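Local coordinates for ZYG-9 (Caenorhabditis elegans, PDB 2OF3), which organises microtubules and spindle poles during mitosis and meiosis in the one-cell embryo and is required for default nucleus positioning in oocytes, at residues A[15-18]-A[19-22]; A[151-154]-A[155-159]; A[233-237]-A[238-242]. All coordinates share one frame; numbering follows the deposited sequence.

In the fold
The chain is mostly helical, has no strands, and carries a TOG domain. The three contacts come in series along it and none touches another. Contact 1 ends helix 10-19 at the surface. Contact 2 lies within helix 146-163, near the centre of the chain, about 28 Å from contact 1 between centres. Contact 3 joins helix 221-238 to helix 241-246, about 27 Å from contact 2 and 42 Å from contact 1 between centres. Contacts 1 and 2 both pack on helix 127-139, and contacts 2 and 3 on helix 181-198. The result is a set of local turns packed against neighbouring helices of a helical TOG domain.

Contact 1 (A[15-18]-A[19-22]); sequences IKEE and KQLK
K19 and Q20 close the last turn of helix 10-19 by donating their backbone N-H groups. K19 N bonds I15 O at 3.0 Å, and Q20 N bonds K16 O at 2.9 Å. The chain then turns back in a Schellman motif, with L21 at positive phi. K22 N reaches E17 O at 2.9 Å, while L21 N bonds E18 O at 3.0 Å, from above the carbonyl plane.

Two waters link side chains. Water 2 donates to E17 OE2 and accepts from K22 NZ. E17 OE2 and K22 NZ themselves stay 5.5 Å apart. Water 1 accepts from Q20 NE2 and, weakly, from K16 NZ. Q13, one turn back, bonds both K16 NZ and E17 OE2.

The remaining contacts are packing. The amide of Q20 lies across the K16 chain, its NE2 3.5 Å from K16 CG. Q20 CG sits beside its own backbone N (chi1 -72°), which turns the chain back along the helix. I15 and K19 run side by side, with CG2 of I15 3.9 Å from CE of K19.

K19 ends in a salt bridge from NZ to E128. I15 and E18 also lie against E128, at the start of helix 127-139.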
loop_
_atom_site.group_PDB
_atom_site.type_symbol
_atom_site.label_atom_id
_atom_site.label_comp_id
_atom_site.label_asym_id
_atom_site.label_seq_id
_atom_site.Cartn_x
_atom_site.Cartn_y
_atom_site.Cartn_z
ATOM N N ILE A 15 19.234 -3.512 1.942
ATOM C CA ILE A 15 18.495 -3.730 3.187
ATOM C C ILE A 15 19.437 -3.646 4.396
ATOM O O ILE A 15 19.147 -2.984 5.391
ATOM C CB ILE A 15 17.776 -5.093 3.251
ATOM C CG1 ILE A 15 16.738 -5.245 2.127
ATOM C CG2 ILE A 15 17.053 -5.253 4.570
ATOM C CD1 ILE A 15 15.832 -4.051 1.944
ATOM N N LYS A 16 20.571 -4.308 4.308
ATOM C CA LYS A 16 21.549 -4.246 5.381
ATOM C C LYS A 16 22.084 -2.825 5.635
ATOM O O LYS A 16 22.164 -2.420 6.790
ATOM C CB LYS A 16 22.691 -5.195 5.050
ATOM C CG LYS A 16 23.885 -4.957 5.904
ATOM C CD LYS A 16 24.964 -5.911 5.524
ATOM C CE LYS A 16 25.956 -5.218 4.633
ATOM N NZ LYS A 16 26.944 -6.270 4.177
ATOM N N GLU A 17 22.431 -2.067 4.583
ATOM C CA GLU A 17 22.916 -0.687 4.736
ATOM C C GLU A 17 21.872 0.197 5.381
ATOM O O GLU A 17 22.223 1.012 6.204
ATOM C CB GLU A 17 23.385 -0.123 3.394
ATOM C CG GLU A 17 24.673 -0.789 2.928
ATOM C CD GLU A 17 25.309 -0.189 1.659
ATOM O OE1 GLU A 17 24.728 0.752 1.038
ATOM O OE2 GLU A 17 26.409 -0.716 1.276
ATOM N N GLU A 18 20.584 0.012 5.073
ATOM C CA GLU A 18 19.521 0.777 5.725
ATOM C C GLU A 18 19.440 0.432 7.232
ATOM O O GLU A 18 19.310 1.336 8.097
ATOM C CB GLU A 18 18.131 0.550 5.038
ATOM C CG GLU A 18 17.076 1.440 5.712
ATOM C CD GLU A 18 15.772 1.473 4.967
ATOM O OE1 GLU A 18 15.808 1.089 3.769
ATOM O OE2 GLU A 18 14.718 1.878 5.580
ATOM N N LYS A 19 19.516 -0.865 7.550
ATOM C CA LYS A 19 19.510 -1.277 8.968
ATOM C C LYS A 19 20.737 -0.740 9.745
ATOM O O LYS A 19 20.652 -0.457 10.974
ATOM C CB LYS A 19 19.421 -2.793 9.113
ATOM C CG LYS A 19 18.114 -3.430 8.589
ATOM C CD LYS A 19 18.246 -4.931 8.842
ATOM C CE LYS A 19 17.011 -5.725 8.402
ATOM N NZ LYS A 19 15.832 -5.315 9.268
ATOM N N GLN A 20 21.856 -0.605 9.047
ATOM C CA GLN A 20 23.104 -0.036 9.567
ATOM C C GLN A 20 23.078 1.464 9.678
ATOM O O GLN A 20 24.081 2.050 10.126
ATOM C CB GLN A 20 24.309 -0.426 8.706
ATOM C CG GLN A 20 24.639 -1.880 8.905
ATOM C CD GLN A 20 25.590 -2.390 7.883
ATOM O OE1 GLN A 20 25.752 -1.786 6.834
ATOM N NE2 GLN A 20 26.214 -3.543 8.159
ATOM N N LEU A 21 21.932 2.072 9.339
ATOM C CA LEU A 21 21.731 3.529 9.344
ATOM C C LEU A 21 22.664 4.223 8.382
ATOM O O LEU A 21 23.124 5.343 8.635
ATOM C CB LEU A 21 21.810 4.136 10.769
ATOM C CG LEU A 21 21.080 3.389 11.889
ATOM C CD1 LEU A 21 21.349 4.133 13.244
ATOM C CD2 LEU A 21 19.543 3.236 11.590
ATOM N N LYS A 22 22.905 3.580 7.250
ATOM C CA LYS A 22 23.760 4.100 6.222
ATOM C C LYS A 22 22.976 4.432 4.942
ATOM O O LYS A 22 23.564 4.755 3.905
ATOM C CB LYS A 22 24.881 3.089 5.969
ATOM C CG LYS A 22 25.983 3.200 7.040
ATOM C CD LYS A 22 26.960 2.031 6.912
ATOM C CE LYS A 22 27.725 2.033 5.587
ATOM N NZ LYS A 22 29.014 1.334 5.686
HETATM O O HOH W 1 28.768 -5.255 6.969
HETATM O O HOH W 2 28.274 -0.006 3.070
#

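Contact 2 (A[151-154]-A[155-159]); sequences SVRD and IVNVL
R153 leans over N157, one turn further along helix 146-163. From CB its chain leaves with CG anti to the backbone N (chi1 164°). The bends at chi2 and chi3 bring it across the asparagine. CG passes 3.8 Å from N157 ND2. CD comes closer, 3.1 Å from N157 OD1. NE and CZ stay near the same oxygen. At the tip, NH1 donates a weak hydrogen bond to N157 OD1 at 3.5 Å. The oxygen lies at the edge of the guanidinium, in its plane, while the amide plane stands 82° to it.

Water 3 accepts from N157 ND2 at 2.8 Å and donates to D154 OD1 at 2.9 Å. OD1 of N157 is held weakly and ND2 by the water, which together probably restrain the amide.

The backbone keeps regular helical bonds, among them N157 N to R153 O at 2.8 Å. V152 CG1 and V156 CG2 pack loosely at 4.4 Å.

This is an i to i+4 pair on the more exposed face of an amphipathic helix. R153 and N157 touch Y193 of helix 181-198. The buried V152, I155 and V158 pack on helix 101-120, and I155, V156 and L159 on helix 127-139.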
loop_
_atom_site.group_PDB
_atom_site.type_symbol
_atom_site.label_atom_id
_atom_site.label_comp_id
_atom_site.label_asym_id
_atom_site.label_seq_id
_atom_site.Cartn_x
_atom_site.Cartn_y
_atom_site.Cartn_z
ATOM N N SER A 151 -7.677 -0.257 -9.222
ATOM C CA SER A 151 -6.345 -0.725 -9.615
ATOM C C SER A 151 -5.445 -0.738 -8.394
ATOM O O SER A 151 -4.618 -1.645 -8.231
ATOM C CB SER A 151 -5.740 0.220 -10.672
ATOM O OG SER A 151 -6.337 -0.031 -11.946
ATOM N N VAL A 152 -5.626 0.279 -7.552
ATOM C CA VAL A 152 -4.877 0.403 -6.292
ATOM C C VAL A 152 -5.278 -0.740 -5.366
ATOM O O VAL A 152 -4.389 -1.386 -4.811
ATOM C CB VAL A 152 -5.101 1.744 -5.648
ATOM C CG1 VAL A 152 -4.511 1.759 -4.217
ATOM C CG2 VAL A 152 -4.511 2.883 -6.582
ATOM N N ARG A 153 -6.568 -1.063 -5.262
ATOM C CA ARG A 153 -6.973 -2.125 -4.363
ATOM C C ARG A 153 -6.501 -3.447 -4.827
ATOM O O ARG A 153 -6.184 -4.298 -3.988
ATOM C CB ARG A 153 -8.490 -2.190 -4.134
ATOM C CG ARG A 153 -8.991 -3.513 -3.513
ATOM C CD ARG A 153 -8.446 -3.826 -2.029
ATOM N NE ARG A 153 -9.546 -3.454 -1.184
ATOM C CZ ARG A 153 -10.514 -4.208 -0.642
ATOM N NH1 ARG A 153 -10.564 -5.552 -0.564
ATOM N NH2 ARG A 153 -11.424 -3.508 -0.042
ATOM N N ASP A 154 -6.437 -3.667 -6.139
ATOM C CA ASP A 154 -5.887 -4.943 -6.667
ATOM C C ASP A 154 -4.430 -5.124 -6.266
ATOM O O ASP A 154 -4.013 -6.255 -5.956
ATOM C CB ASP A 154 -5.970 -5.036 -8.197
ATOM C CG ASP A 154 -7.414 -5.078 -8.720
ATOM O OD1 ASP A 154 -8.320 -5.593 -7.985
ATOM O OD2 ASP A 154 -7.637 -4.580 -9.857
ATOM N N ILE A 155 -3.653 -4.041 -6.261
ATOM C CA ILE A 155 -2.240 -4.137 -5.752
ATOM C C ILE A 155 -2.224 -4.384 -4.234
ATOM O O ILE A 155 -1.493 -5.200 -3.753
ATOM C CB ILE A 155 -1.374 -2.870 -6.108
ATOM C CG1 ILE A 155 -1.193 -2.730 -7.610
ATOM C CG2 ILE A 155 0.012 -2.859 -5.378
ATOM C CD1 ILE A 155 -1.103 -1.256 -8.003
ATOM N N VAL A 156 -3.078 -3.708 -3.482
ATOM C CA VAL A 156 -3.188 -3.963 -2.050
ATOM C C VAL A 156 -3.517 -5.432 -1.808
ATOM O O VAL A 156 -3.001 -6.016 -0.871
ATOM C CB VAL A 156 -4.244 -3.052 -1.423
ATOM C CG1 VAL A 156 -4.469 -3.450 0.054
ATOM C CG2 VAL A 156 -3.774 -1.577 -1.480
ATOM N N ASN A 157 -4.413 -6.032 -2.595
ATOM C CA ASN A 157 -4.832 -7.445 -2.398
ATOM C C ASN A 157 -3.677 -8.428 -2.617
ATOM O O ASN A 157 -3.561 -9.437 -1.899
ATOM C CB ASN A 157 -6.019 -7.819 -3.333
ATOM C CG ASN A 157 -7.348 -7.204 -2.888
ATOM O OD1 ASN A 157 -7.490 -6.715 -1.748
ATOM N ND2 ASN A 157 -8.346 -7.218 -3.801
ATOM N N VAL A 158 -2.799 -8.143 -3.567
ATOM C CA VAL A 158 -1.560 -8.964 -3.715
ATOM C C VAL A 158 -0.595 -8.806 -2.505
ATOM O O VAL A 158 -0.107 -9.799 -1.942
ATOM C CB VAL A 158 -0.826 -8.642 -5.056
ATOM C CG1 VAL A 158 0.420 -9.488 -5.225
ATOM C CG2 VAL A 158 -1.805 -8.867 -6.253
ATOM N N LEU A 159 -0.345 -7.572 -2.084
ATOM C CA LEU A 159 0.507 -7.318 -0.941
ATOM C C LEU A 159 -0.027 -7.927 0.338
ATOM O O LEU A 159 0.744 -8.338 1.188
ATOM C CB LEU A 159 0.671 -5.799 -0.730
ATOM C CG LEU A 159 1.592 -5.086 -1.708
ATOM C CD1 LEU A 159 1.324 -3.566 -1.724
ATOM C CD2 LEU A 159 3.028 -5.392 -1.306
HETATM O O HOH W 3 -7.839 -8.003 -6.428
#

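Contact 3 (A[233-237]-A[238-242]); sequences ACFKF and EGDQM
E238 N and G239 N tie the end of helix 221-238 to C234 and F235. E238 N donates to C234 O at 2.9 Å, nearly along the C=O axis. The same oxygen takes a second bond from F237 N. G239 N donates to F235 O at 2.7 Å, and E238 N adds a weak bond to that oxygen.

G239 then leaves the helical conformation with positive phi, a value that favours glycine. It is the second residue of a type II' beta turn from E238 to Q241. Q241 N bonds E238 O weakly across the turn, and M242 N bonds G239 O just after it, leading into helix 241-246.

The F235 ring lies beside this turn. Its CG stands anti to the backbone N (chi1 -173°), which brings one face of the ring onto the glycine. G239 CA sits over that face in a CH-pi contact, 3.9 Å from the ring centroid and 16° off the normal. D240 OD1 meets the ring at its edge, 3.7 Å from CE1. With an alanine at F235, G239 would probably lose its aromatic cover and the turn its hold on the helix end.

The E238 side chain turns back alongside C234. Its CG lies between the backbone N and the carbonyl carbon (chi1 68°), and comes within 3.2 Å of C234 O. Its OE2 reaches C234 CB. M242 CG packs on C234 CB at 4.0 Å.

E238 OE1 forms a long, weak ion pair with K204, and OE2 lies close to the carboxylate of E209, which might raise the pKa of one of the two. C234, F237 and E238 touch I200 in the loop after helix 181-198. C234 packs on I195 of that helix, and M242 on M249, before helix 251-264.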
loop_
_atom_site.group_PDB
_atom_site.type_symbol
_atom_site.label_atom_id
_atom_site.label_comp_id
_atom_site.label_asym_id
_atom_site.label_seq_id
_atom_site.Cartn_x
_atom_site.Cartn_y
_atom_site.Cartn_z
ATOM N N ALA A 233 -18.367 -7.037 11.323
ATOM C CA ALA A 233 -17.502 -8.177 10.971
ATOM C C ALA A 233 -16.813 -8.727 12.238
ATOM O O ALA A 233 -16.709 -9.943 12.409
ATOM C CB ALA A 233 -16.471 -7.774 9.911
ATOM N N CYS A 234 -16.374 -7.838 13.121
ATOM C CA CYS A 234 -15.792 -8.201 14.435
ATOM C C CYS A 234 -16.832 -8.911 15.311
ATOM O O CYS A 234 -16.597 -9.988 15.857
ATOM C CB CYS A 234 -15.320 -6.947 15.156
ATOM S SG CYS A 234 -13.818 -6.151 14.545
ATOM N N PHE A 235 -18.007 -8.312 15.423
ATOM C CA PHE A 235 -19.092 -8.904 16.158
ATOM C C PHE A 235 -19.333 -10.343 15.717
ATOM O O PHE A 235 -19.467 -11.246 16.543
ATOM C CB PHE A 235 -20.377 -8.045 16.019
ATOM C CG PHE A 235 -21.505 -8.508 16.905
ATOM C CD1 PHE A 235 -21.616 -8.033 18.214
ATOM C CD2 PHE A 235 -22.409 -9.471 16.453
ATOM C CE1 PHE A 235 -22.638 -8.504 19.053
ATOM C CE2 PHE A 235 -23.443 -9.935 17.275
ATOM C CZ PHE A 235 -23.556 -9.449 18.586
ATOM N N LYS A 236 -19.413 -10.574 14.419
ATOM C CA LYS A 236 -19.660 -11.920 13.943
ATOM C C LYS A 236 -18.701 -12.968 14.532
ATOM O O LYS A 236 -19.098 -14.127 14.725
ATOM C CB LYS A 236 -19.567 -11.960 12.443
ATOM C CG LYS A 236 -20.126 -13.222 11.854
ATOM C CD LYS A 236 -19.967 -13.248 10.341
ATOM C CE LYS A 236 -20.667 -14.477 9.746
ATOM N NZ LYS A 236 -20.438 -14.594 8.259
ATOM N N PHE A 237 -17.450 -12.587 14.771
ATOM C CA PHE A 237 -16.446 -13.495 15.349
ATOM C C PHE A 237 -16.383 -13.503 16.885
ATOM O O PHE A 237 -16.202 -14.542 17.487
ATOM C CB PHE A 237 -15.049 -13.253 14.728
ATOM C CG PHE A 237 -14.965 -13.733 13.306
ATOM C CD1 PHE A 237 -14.537 -15.036 13.015
ATOM C CD2 PHE A 237 -15.364 -12.907 12.253
ATOM C CE1 PHE A 237 -14.497 -15.509 11.673
ATOM C CE2 PHE A 237 -15.345 -13.364 10.912
ATOM C CZ PHE A 237 -14.912 -14.660 10.621
ATOM N N GLU A 238 -16.572 -12.368 17.528
ATOM C CA GLU A 238 -16.312 -12.272 18.942
ATOM C C GLU A 238 -17.537 -11.766 19.727
ATOM O O GLU A 238 -17.413 -11.481 20.929
ATOM C CB GLU A 238 -15.090 -11.371 19.166
ATOM C CG GLU A 238 -15.335 -9.910 18.821
ATOM C CD GLU A 238 -14.146 -9.019 19.079
ATOM O OE1 GLU A 238 -13.246 -9.454 19.817
ATOM O OE2 GLU A 238 -14.090 -7.863 18.545
ATOM N N GLY A 239 -18.706 -11.651 19.071
ATOM C CA GLY A 239 -19.924 -11.102 19.733
ATOM C C GLY A 239 -19.671 -9.882 20.607
ATOM O O GLY A 239 -18.916 -8.993 20.222
ATOM N N ASP A 240 -20.275 -9.845 21.801
ATOM C CA ASP A 240 -20.229 -8.677 22.726
ATOM C C ASP A 240 -18.872 -8.209 23.200
ATOM O O ASP A 240 -18.777 -7.114 23.782
ATOM C CB ASP A 240 -21.019 -8.945 24.024
ATOM C CG ASP A 240 -22.536 -8.993 23.831
ATOM O OD1 ASP A 240 -23.098 -8.577 22.759
ATOM O OD2 ASP A 240 -23.175 -9.464 24.816
ATOM N N GLN A 241 -17.842 -9.048 23.040
ATOM C CA GLN A 241 -16.449 -8.614 23.178
ATOM C C GLN A 241 -16.153 -7.438 22.245
ATOM O O GLN A 241 -15.397 -6.550 22.611
ATOM C CB GLN A 241 -15.491 -9.743 22.810
ATOM C CG GLN A 241 -15.250 -10.781 23.915
ATOM C CD GLN A 241 -14.752 -10.136 25.214
ATOM O OE1 GLN A 241 -13.821 -9.306 25.197
ATOM N NE2 GLN A 241 -15.390 -10.491 26.346
ATOM N N MET A 242 -16.748 -7.433 21.041
ATOM C CA MET A 242 -16.620 -6.263 20.132
ATOM C C MET A 242 -16.892 -4.993 20.898
ATOM O O MET A 242 -16.072 -4.057 20.860
ATOM C CB MET A 242 -17.537 -6.345 18.898
ATOM C CG MET A 242 -17.464 -5.058 17.969
ATOM S SD MET A 242 -18.515 -3.672 18.414
ATOM C CE MET A 242 -17.467 -2.409 18.779
#